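Local coordinates for protein polyhedrin (Operophtera brumata cypovirus 19, PDB 5A99) that packs into the microcrystalline polyhedra that form the occlusion bodies of this insect virus and probably shelter its particles outside the host, at residues 22-27 and 162-167; 32-37 and 50-55; 116-121 and 190-195. One frame throughout, in Å; residues are numbered along the deposited sequence.

Contact 1: 22-27 and 162-167; sequences ILDRQY and FDREMA
Leu23 sets its two methyls against different partners: CD1 rests 3.8 Å from CD2 of Phe162, at an oblique approach to the ring, while CD2 comes within 3.6 Å of NE of Arg164. The arginine chain runs across the leucine at about a right angle, with its CD and NE packing on CG and CD2 of Leu23 and Leu23 CB over one face of the guanidinium near its rim. Beyond Leu23 the guanidinium meets Asp24, whose OD1 is 3.6 Å from NH2 of Arg164. This salt bridge is one of charge alone: the carboxylate and guanidinium planes stand 71° apart, and the oxygen sits off the plane of the guanidinium and is not aimed at by any of its hydrogens. OD1 of Asp24 also lies at the edge of the Tyr27 ring. Gln26 brings its amide up to the strand; CG sits between the backbone N and the carbonyl carbon (chi1 63°) and the chain then runs straight, bringing OE1 to 4.2 Å from SD of buried Met166. NE2 of Gln26 gives a hydrogen bond to a water at 3.2 Å, and that water donates to the backbone O of Glu165 at 2.7 Å, a polar bridge between the segments. Tyr161 packs on both Leu23 and Met166, and Met141 of the second subunit touches Met166 as well. Met166 and Ala167 together oppose Ile159 in a classic beta bulge in the hairpin of strands 157-161 and 164-173; the contact thus lays the last turn of helix 10-25 against the hairpin at one side of the chain's six-stranded antiparallel sheet.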
loop_
_atom_site.group_PDB
_atom_site.type_symbol
_atom_site.label_atom_id
_atom_site.label_comp_id
_atom_site.label_asym_id
_atom_site.label_seq_id
_atom_site.Cartn_x
_atom_site.Cartn_y
_atom_site.Cartn_z
ATOM N N ILE A 22 0.233 32.412 -1.690
ATOM C CA ILE A 22 -0.144 31.323 -0.792
ATOM C C ILE A 22 -1.604 30.911 -1.000
ATOM O O ILE A 22 -1.918 29.720 -1.075
ATOM C CB ILE A 22 0.107 31.705 0.689
ATOM C CG1 ILE A 22 1.614 31.821 0.963
ATOM C CG2 ILE A 22 -0.519 30.686 1.635
ATOM C CD1 ILE A 22 2.414 30.517 0.801
ATOM N N LEU A 23 -2.492 31.895 -1.098
ATOM C CA LEU A 23 -3.904 31.640 -1.379
ATOM C C LEU A 23 -4.088 30.886 -2.687
ATOM O O LEU A 23 -4.990 30.055 -2.812
ATOM C CB LEU A 23 -4.672 32.960 -1.465
ATOM C CG LEU A 23 -5.465 33.402 -0.232
ATOM C CD1 LEU A 23 -4.692 33.202 1.050
ATOM C CD2 LEU A 23 -5.849 34.856 -0.376
ATOM N N ASP A 24 -3.237 31.185 -3.663
ATOM C CA ASP A 24 -3.378 30.589 -4.983
ATOM C C ASP A 24 -2.484 29.383 -5.222
ATOM O O ASP A 24 -2.591 28.752 -6.274
ATOM C CB ASP A 24 -3.101 31.610 -6.082
ATOM C CG ASP A 24 -4.211 32.607 -6.247
ATOM O OD1 ASP A 24 -5.280 32.446 -5.602
ATOM O OD2 ASP A 24 -4.003 33.563 -7.027
ATOM N N ARG A 25 -1.604 29.057 -4.270
ATOM C CA ARG A 25 -0.676 27.931 -4.456
ATOM C C ARG A 25 -1.419 26.637 -4.743
ATOM O O ARG A 25 -0.941 25.794 -5.496
ATOM C CB ARG A 25 0.204 27.714 -3.231
ATOM C CG ARG A 25 1.182 26.524 -3.331
ATOM C CD ARG A 25 2.476 26.811 -2.558
ATOM N NE ARG A 25 3.224 27.934 -3.150
ATOM C CZ ARG A 25 4.389 28.401 -2.706
ATOM N NH1 ARG A 25 4.984 27.848 -1.655
ATOM N NH2 ARG A 25 4.969 29.426 -3.323
ATOM N N GLN A 26 -2.589 26.496 -4.129
ATOM C CA GLN A 26 -3.400 25.285 -4.272
ATOM C C GLN A 26 -3.700 24.944 -5.723
ATOM O O GLN A 26 -3.996 23.788 -6.036
ATOM C CB GLN A 26 -4.731 25.453 -3.538
ATOM C CG GLN A 26 -5.610 26.578 -4.111
ATOM C CD GLN A 26 -7.035 26.575 -3.561
ATOM O OE1 GLN A 26 -7.370 25.807 -2.662
ATOM N NE2 GLN A 26 -7.876 27.442 -4.107
ATOM N N TYR A 27 -3.688 25.954 -6.598
ATOM C CA TYR A 27 -3.939 25.736 -8.024
ATOM C C TYR A 27 -2.730 25.155 -8.740
ATOM O O TYR A 27 -2.861 24.589 -9.815
ATOM C CB TYR A 27 -4.345 27.030 -8.718
ATOM C CG TYR A 27 -5.679 27.578 -8.275
ATOM C CD1 TYR A 27 -6.869 26.938 -8.623
ATOM C CD2 TYR A 27 -5.754 28.738 -7.516
ATOM C CE1 TYR A 27 -8.101 27.446 -8.217
ATOM C CE2 TYR A 27 -6.980 29.255 -7.106
ATOM C CZ TYR A 27 -8.150 28.603 -7.459
ATOM O OH TYR A 27 -9.367 29.108 -7.059
ATOM N N PHE A 162 -9.876 33.375 4.297
ATOM C CA PHE A 162 -9.957 34.672 3.640
ATOM C C PHE A 162 -11.100 34.657 2.625
ATOM O O PHE A 162 -10.931 35.060 1.472
ATOM C CB PHE A 162 -8.624 35.048 2.977
ATOM C CG PHE A 162 -7.514 35.314 3.962
ATOM C CD1 PHE A 162 -7.456 36.524 4.638
ATOM C CD2 PHE A 162 -6.538 34.357 4.211
ATOM C CE1 PHE A 162 -6.451 36.781 5.545
ATOM C CE2 PHE A 162 -5.527 34.602 5.121
ATOM C CZ PHE A 162 -5.477 35.817 5.788
ATOM N N ASP A 163 -12.252 34.164 3.072
ATOM C CA ASP A 163 -13.488 34.169 2.287
ATOM C C ASP A 163 -13.526 33.199 1.108
ATOM O O ASP A 163 -14.503 33.183 0.371
ATOM C CB ASP A 163 -13.786 35.577 1.779
ATOM C CG ASP A 163 -13.874 36.583 2.899
ATOM O OD1 ASP A 163 -14.787 36.442 3.741
ATOM O OD2 ASP A 163 -13.024 37.499 2.942
ATOM N N ARG A 164 -12.478 32.402 0.931
ATOM C CA ARG A 164 -12.439 31.403 -0.135
ATOM C C ARG A 164 -12.747 30.013 0.394
ATOM O O ARG A 164 -12.199 29.586 1.406
ATOM C CB ARG A 164 -11.060 31.394 -0.799
ATOM C CG ARG A 164 -10.696 32.710 -1.469
ATOM C CD ARG A 164 -9.194 32.954 -1.381
ATOM N NE ARG A 164 -8.688 33.891 -2.392
ATOM C CZ ARG A 164 -8.514 33.589 -3.679
ATOM N NH1 ARG A 164 -8.828 32.377 -4.129
ATOM N NH2 ARG A 164 -8.031 34.498 -4.525
ATOM N N GLU A 165 -13.622 29.302 -0.301
ATOM C CA GLU A 165 -13.869 27.907 0.018
ATOM C C GLU A 165 -12.592 27.151 -0.319
ATOM O O GLU A 165 -12.185 27.091 -1.475
ATOM C CB GLU A 165 -15.068 27.363 -0.776
ATOM C CG GLU A 165 -16.408 27.988 -0.364
ATOM C CD GLU A 165 -17.588 27.466 -1.167
ATOM O OE1 GLU A 165 -17.355 26.870 -2.240
ATOM O OE2 GLU A 165 -18.747 27.660 -0.724
ATOM N N MET A 166 -11.935 26.593 0.690
ATOM C CA MET A 166 -10.694 25.880 0.441
ATOM C C MET A 166 -10.637 24.487 1.072
ATOM O O MET A 166 -9.690 23.721 0.838
ATOM C CB MET A 166 -9.510 26.748 0.867
ATOM C CG MET A 166 -9.480 28.095 0.127
ATOM S SD MET A 166 -7.874 28.910 0.051
ATOM C CE MET A 166 -7.111 28.215 1.485
ATOM N N ALA A 167 -11.662 24.142 1.842
ATOM C CA ALA A 167 -11.781 22.792 2.371
ATOM C C ALA A 167 -13.252 22.431 2.521
ATOM O O ALA A 167 -14.104 23.308 2.639
ATOM C CB ALA A 167 -11.063 22.682 3.685
HETATM O O HOH W 1 -10.965 27.946 -3.697
#

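Contact 2: 32-37 and 50-55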
loop_
_atom_site.group_PDB
_atom_site.type_symbol
_atom_site.label_atom_id
_atom_site.label_comp_id
_atom_site.label_asym_id
_atom_site.label_seq_id
_atom_site.Cartn_x
_atom_site.Cartn_y
_atom_site.Cartn_z
ATOM N N TYR A 32 -0.222 20.477 -2.732
ATOM C CA TYR A 32 -0.874 19.263 -2.277
ATOM C C TYR A 32 -2.396 19.348 -2.199
ATOM O O TYR A 32 -2.982 20.415 -1.988
ATOM C CB TYR A 32 -0.326 18.869 -0.909
ATOM C CG TYR A 32 0.974 18.119 -1.015
ATOM C CD1 TYR A 32 2.172 18.801 -1.128
ATOM C CD2 TYR A 32 1.000 16.736 -1.030
ATOM C CE1 TYR A 32 3.366 18.128 -1.238
ATOM C CE2 TYR A 32 2.181 16.051 -1.140
ATOM C CZ TYR A 32 3.369 16.757 -1.247
ATOM O OH TYR A 32 4.565 16.107 -1.347
ATOM N N ILE A 33 -3.032 18.197 -2.371
ATOM C CA ILE A 33 -4.405 18.045 -1.934
ATOM C C ILE A 33 -4.345 17.148 -0.711
ATOM O O ILE A 33 -3.446 16.298 -0.576
ATOM C CB ILE A 33 -5.357 17.480 -3.020
ATOM C CG1 ILE A 33 -4.825 16.175 -3.592
ATOM C CG2 ILE A 33 -5.561 18.496 -4.123
ATOM C CD1 ILE A 33 -5.771 15.526 -4.598
ATOM N N TYR A 34 -5.287 17.374 0.194
ATOM C CA TYR A 34 -5.288 16.699 1.482
ATOM C C TYR A 34 -6.637 16.054 1.731
ATOM O O TYR A 34 -7.690 16.593 1.366
ATOM C CB TYR A 34 -4.954 17.678 2.622
ATOM C CG TYR A 34 -3.600 18.310 2.493
ATOM C CD1 TYR A 34 -2.456 17.632 2.892
ATOM C CD2 TYR A 34 -3.456 19.585 1.963
ATOM C CE1 TYR A 34 -1.215 18.203 2.763
ATOM C CE2 TYR A 34 -2.220 20.162 1.836
ATOM C CZ TYR A 34 -1.104 19.473 2.249
ATOM O OH TYR A 34 0.131 20.052 2.118
ATOM N N ALA A 35 -6.575 14.883 2.353
ATOM C CA ALA A 35 -7.749 14.147 2.775
ATOM C C ALA A 35 -7.522 13.653 4.206
ATOM O O ALA A 35 -6.614 12.859 4.464
ATOM C CB ALA A 35 -8.009 12.984 1.834
ATOM N N HIS A 36 -8.348 14.139 5.127
ATOM C CA HIS A 36 -8.265 13.745 6.528
ATOM C C HIS A 36 -9.435 12.864 6.899
ATOM O O HIS A 36 -10.588 13.212 6.652
ATOM C CB HIS A 36 -8.288 14.963 7.440
ATOM C CG HIS A 36 -6.964 15.645 7.587
ATOM N ND1 HIS A 36 -6.591 16.709 6.801
ATOM C CD2 HIS A 36 -5.939 15.431 8.447
ATOM C CE1 HIS A 36 -5.385 17.118 7.158
ATOM N NE2 HIS A 36 -4.963 16.351 8.148
ATOM N N LEU A 37 -9.135 11.727 7.509
ATOM C CA LEU A 37 -10.167 10.924 8.118
ATOM C C LEU A 37 -9.973 11.056 9.622
ATOM O O LEU A 37 -8.961 10.615 10.175
ATOM C CB LEU A 37 -10.071 9.471 7.653
ATOM C CG LEU A 37 -11.085 8.504 8.268
ATOM C CD1 LEU A 37 -12.510 9.014 8.126
ATOM C CD2 LEU A 37 -10.936 7.111 7.634
ATOM N N ARG A 50 -4.234 11.252 7.919
ATOM C CA ARG A 50 -4.097 12.162 6.794
ATOM C C ARG A 50 -3.447 11.487 5.606
ATOM O O ARG A 50 -2.339 10.938 5.697
ATOM C CB ARG A 50 -3.278 13.400 7.137
ATOM C CG ARG A 50 -3.203 14.384 5.971
ATOM C CD ARG A 50 -2.384 15.616 6.293
ATOM N NE ARG A 50 -0.940 15.415 6.168
ATOM C CZ ARG A 50 -0.053 15.696 7.122
ATOM N NH1 ARG A 50 -0.467 16.149 8.301
ATOM N NH2 ARG A 50 1.253 15.520 6.896
ATOM N N ALA A 51 -4.143 11.572 4.485
ATOM C CA ALA A 51 -3.586 11.192 3.196
ATOM C C ALA A 51 -3.301 12.471 2.421
ATOM O O ALA A 51 -4.023 13.466 2.553
ATOM C CB ALA A 51 -4.555 10.341 2.443
ATOM N N GLN A 52 -2.261 12.440 1.610
ATOM C CA GLN A 52 -1.907 13.595 0.805
ATOM C C GLN A 52 -1.141 13.190 -0.440
ATOM O O GLN A 52 -0.434 12.175 -0.462
ATOM C CB GLN A 52 -1.070 14.579 1.626
ATOM C CG GLN A 52 0.339 14.108 1.918
ATOM C CD GLN A 52 1.074 14.999 2.918
ATOM O OE1 GLN A 52 0.471 15.558 3.836
ATOM N NE2 GLN A 52 2.390 15.116 2.749
ATOM N N ASN A 53 -1.267 14.015 -1.470
ATOM C CA ASN A 53 -0.637 13.754 -2.741
ATOM C C ASN A 53 -0.685 15.010 -3.609
ATOM O O ASN A 53 -1.620 15.818 -3.502
ATOM C CB ASN A 53 -1.358 12.594 -3.436
ATOM C CG ASN A 53 -0.581 12.045 -4.615
ATOM O OD1 ASN A 53 -0.749 12.491 -5.759
ATOM N ND2 ASN A 53 0.281 11.071 -4.346
ATOM N N PRO A 54 0.318 15.190 -4.471
ATOM C CA PRO A 54 0.240 16.393 -5.308
ATOM C C PRO A 54 -0.882 16.325 -6.332
ATOM O O PRO A 54 -1.284 17.370 -6.846
ATOM C CB PRO A 54 1.613 16.455 -5.995
ATOM C CG PRO A 54 2.261 15.140 -5.758
ATOM C CD PRO A 54 1.462 14.328 -4.810
ATOM N N ARG A 55 -1.422 15.135 -6.583
ATOM C CA ARG A 55 -2.353 14.953 -7.702
ATOM C C ARG A 55 -3.585 14.103 -7.410
ATOM O O ARG A 55 -4.698 14.480 -7.769
ATOM C CB ARG A 55 -1.615 14.330 -8.878
ATOM C CG ARG A 55 -0.647 15.267 -9.558
ATOM C CD ARG A 55 -0.028 14.600 -10.763
ATOM N NE ARG A 55 0.882 15.495 -11.460
ATOM C CZ ARG A 55 1.282 15.320 -12.716
ATOM N NH1 ARG A 55 0.843 14.277 -13.425
ATOM N NH2 ARG A 55 2.115 16.192 -13.264
#
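His36 carries the aliphatic part of Arg50 on one face of its ring: CG of Arg50 stands 3.7 Å from the ring centroid, 24° off the normal, a CH-pi contact. The two side chains run side by side in the same direction. Arg50 starts with CG opposite its backbone N (chi1 -177°) and bends at chi3, bringing NE to 2.7 Å from Gln52 OE1; that oxygen also lies 3.3 Å from CE1 of Tyr34, at the edge of the ring. Tyr232 OH bonds both His36 NE2 and Arg50 NH1, while Arg50 NH2 bonds Asn132 O, and Tyr34 OH Ala140 O, of the second subunit. Strands 33-40 and 46-53 form an antiparallel beta hairpin within the six-stranded sheet, between strands 110-116 and 218-222. Ile33-Asn53 and Ala35-Ala51 are its hydrogen-bonded pairs here, with Ala51 N to Ala35 O at 2.8 Å; Tyr34-Gln52 and His36-Arg50 are non-hydrogen-bonded. On the alanine face the CB atoms of Ala35 and Ala51 both touch Ile57. Beyond the Ile33-Asn53 pair, Tyr32 lays CE2 4.1 Å from CD of Pro54, and Asn53 OD1 takes the Arg55 N-H at 2.9 Å in an Asx turn, while Asn53 ND2 bonds Arg211 O.

Contact 3: 116-121 and 190-195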
loop_
_atom_site.group_PDB
_atom_site.type_symbol
_atom_site.label_atom_id
_atom_site.label_comp_id
_atom_site.label_asym_id
_atom_site.label_seq_id
_atom_site.Cartn_x
_atom_site.Cartn_y
_atom_site.Cartn_z
ATOM N N GLN A 116 -9.114 19.102 1.333
ATOM C CA GLN A 116 -8.617 20.467 1.259
ATOM C C GLN A 116 -7.628 20.615 0.116
ATOM O O GLN A 116 -6.855 19.705 -0.167
ATOM C CB GLN A 116 -7.936 20.856 2.572
ATOM C CG GLN A 116 -7.350 22.260 2.561
ATOM C CD GLN A 116 -6.666 22.631 3.887
ATOM O OE1 GLN A 116 -7.175 22.334 4.966
ATOM N NE2 GLN A 116 -5.521 23.295 3.800
ATOM N N GLY A 117 -7.654 21.780 -0.516
ATOM C CA GLY A 117 -6.848 22.058 -1.684
ATOM C C GLY A 117 -7.754 22.375 -2.852
ATOM O O GLY A 117 -8.966 22.535 -2.667
ATOM N N ASP A 118 -7.171 22.489 -4.046
ATOM C CA ASP A 118 -7.957 22.719 -5.248
ATOM C C ASP A 118 -8.494 21.371 -5.684
ATOM O O ASP A 118 -8.004 20.762 -6.640
ATOM C CB ASP A 118 -7.107 23.343 -6.361
ATOM C CG ASP A 118 -7.926 23.697 -7.582
ATOM O OD1 ASP A 118 -9.119 24.019 -7.411
ATOM O OD2 ASP A 118 -7.382 23.648 -8.707
ATOM N N VAL A 119 -9.490 20.881 -4.959
ATOM C CA VAL A 119 -9.978 19.544 -5.233
ATOM C C VAL A 119 -11.068 19.553 -6.300
ATOM O O VAL A 119 -11.839 20.509 -6.436
ATOM C CB VAL A 119 -10.501 18.839 -3.957
ATOM C CG1 VAL A 119 -9.479 18.909 -2.851
ATOM C CG2 VAL A 119 -11.785 19.436 -3.508
ATOM N N ASP A 120 -11.104 18.466 -7.056
ATOM C CA ASP A 120 -12.179 18.186 -7.970
ATOM C C ASP A 120 -13.315 17.619 -7.142
ATOM O O ASP A 120 -13.290 16.455 -6.743
ATOM C CB ASP A 120 -11.725 17.164 -9.001
ATOM C CG ASP A 120 -12.861 16.655 -9.848
ATOM O OD1 ASP A 120 -13.934 17.298 -9.866
ATOM O OD2 ASP A 120 -12.679 15.615 -10.513
ATOM N N LEU A 121 -14.302 18.451 -6.860
ATOM C CA LEU A 121 -15.402 18.042 -5.995
ATOM C C LEU A 121 -16.192 16.865 -6.574
ATOM O O LEU A 121 -16.707 16.039 -5.825
ATOM C CB LEU A 121 -16.327 19.222 -5.722
ATOM C CG LEU A 121 -15.778 20.312 -4.797
ATOM C CD1 LEU A 121 -16.684 21.543 -4.802
ATOM C CD2 LEU A 121 -15.603 19.783 -3.389
ATOM N N GLN A 190 -9.222 13.673 -6.386
ATOM C CA GLN A 190 -8.127 14.161 -7.221
ATOM C C GLN A 190 -8.169 15.681 -7.243
ATOM O O GLN A 190 -9.197 16.295 -6.900
ATOM C CB GLN A 190 -8.240 13.610 -8.657
ATOM C CG GLN A 190 -9.447 14.111 -9.410
ATOM C CD GLN A 190 -9.447 13.730 -10.889
ATOM O OE1 GLN A 190 -8.548 13.037 -11.381
ATOM N NE2 GLN A 190 -10.464 14.199 -11.611
ATOM N N ARG A 191 -7.064 16.296 -7.656
ATOM C CA ARG A 191 -7.046 17.746 -7.791
ATOM C C ARG A 191 -7.863 18.113 -9.015
ATOM O O ARG A 191 -7.946 17.332 -9.968
ATOM C CB ARG A 191 -5.622 18.316 -7.908
ATOM C CG ARG A 191 -5.032 18.360 -9.313
ATOM C CD ARG A 191 -3.778 19.268 -9.401
ATOM N NE ARG A 191 -2.952 19.237 -8.192
ATOM C CZ ARG A 191 -2.876 20.230 -7.309
ATOM N NH1 ARG A 191 -3.554 21.356 -7.495
ATOM N NH2 ARG A 191 -2.122 20.107 -6.241
ATOM N N ALA A 192 -8.455 19.301 -8.977
ATOM C CA ALA A 192 -9.244 19.815 -10.085
ATOM C C ALA A 192 -8.390 20.014 -11.332
ATOM O O ALA A 192 -7.295 20.561 -11.271
ATOM C CB ALA A 192 -9.890 21.140 -9.689
ATOM N N ASN A 193 -8.906 19.585 -12.475
ATOM C CA ASN A 193 -8.305 19.962 -13.740
ATOM C C ASN A 193 -9.383 20.469 -14.694
ATOM O O ASN A 193 -10.216 19.702 -15.181
ATOM C CB ASN A 193 -7.522 18.803 -14.354
ATOM C CG ASN A 193 -6.737 19.233 -15.578
ATOM O OD1 ASN A 193 -6.863 20.370 -16.033
ATOM N ND2 ASN A 193 -5.915 18.334 -16.108
ATOM N N ARG A 194 -9.366 21.773 -14.938
ATOM C CA ARG A 194 -10.404 22.428 -15.716
ATOM C C ARG A 194 -9.984 22.563 -17.178
ATOM O O ARG A 194 -10.782 22.990 -18.025
ATOM C CB ARG A 194 -10.688 23.806 -15.134
ATOM C CG ARG A 194 -11.063 23.763 -13.660
ATOM C CD ARG A 194 -10.849 25.091 -12.989
ATOM N NE ARG A 194 -11.177 25.049 -11.563
ATOM C CZ ARG A 194 -10.307 24.739 -10.603
ATOM N NH1 ARG A 194 -9.047 24.434 -10.903
ATOM N NH2 ARG A 194 -10.695 24.731 -9.338
ATOM N N ASP A 195 -8.732 22.197 -17.464
ATOM C CA ASP A 195 -8.204 22.261 -18.826
ATOM C C ASP A 195 -8.190 20.911 -19.547
ATOM O O ASP A 195 -8.519 19.874 -18.969
ATOM C CB ASP A 195 -6.823 22.906 -18.815
ATOM C CG ASP A 195 -6.846 24.296 -18.200
ATOM O OD1 ASP A 195 -7.859 25.012 -18.362
ATOM O OD2 ASP A 195 -5.863 24.679 -17.541
HETATM O O HOH W 2 -5.615 22.098 -9.666
#
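Val119 and Arg191 lie back to back where two loops are joined by a single backbone bridge, their CA atoms 4.3 Å apart and their CB atoms directed away from the partner segment. Ala192 N gives a nearly straight bond to Asp118 O at 2.8 Å, and Asp120 N one to Gln190 O at 2.9 Å, flanking the pair. Asp118 sits at the middle of an inverse gamma turn, closed by a weak Val119 N to Gly117 O bond, just after strand 110-116. Its carboxylate, carried opposite the backbone N (chi1 -175°), meets Arg194 end-on: NH2 bonds OD1 at 2.6 Å and NH1 bonds OD2 at 2.9 Å. Both oxygens use their syn lone pairs, and the two planes are only 1° apart. CB of Ala192 lies 3.3 Å above the guanidinium plane, toward its rim, and Tyr27 packs on both charged residues. A water donates to OD2 of Asp118 and to Ala192 O and accepts from Arg191 NH1, linking the second arginine to the acid. That arginine also bonds Pro54 O, Gln26 O and Ser31 OG. On the far side of the bridge, Gln190 NE2 reaches Asp120 OD2 at 2.8 Å; the oxygen is met on its anti side, though the donor hydrogen points almost straight at it, while Gln190 OE1 bonds Tyr200 OH. With two N-H groups of Arg194 and a water all donating to it, the Asp118 carboxylate is fixed in rotation, and the nearby positive charges would be expected to favour its ionised form.

Overall arrangement
From the N terminus, helix 10-25 leads into the first half of contact 1, and a short loop leads on to strand 33-40. Contact 2 closes first, by the short hairpin turn back to 50-55, and lies wholly within the long loop that contact 1 completes at 162-167. Contact 3 opens at 116-121, inside that loop, and closes beyond it at 190-195, so contacts 1 and 3 cross, whereas contacts 2 and 3 follow in series. Arg191 of contact 3 reaches both other contacts. Together they tie the helix end, the six-stranded sheet and the end of strand 184-190 of the three-stranded sheet; contacts 1 and 2 also touch the second subunit.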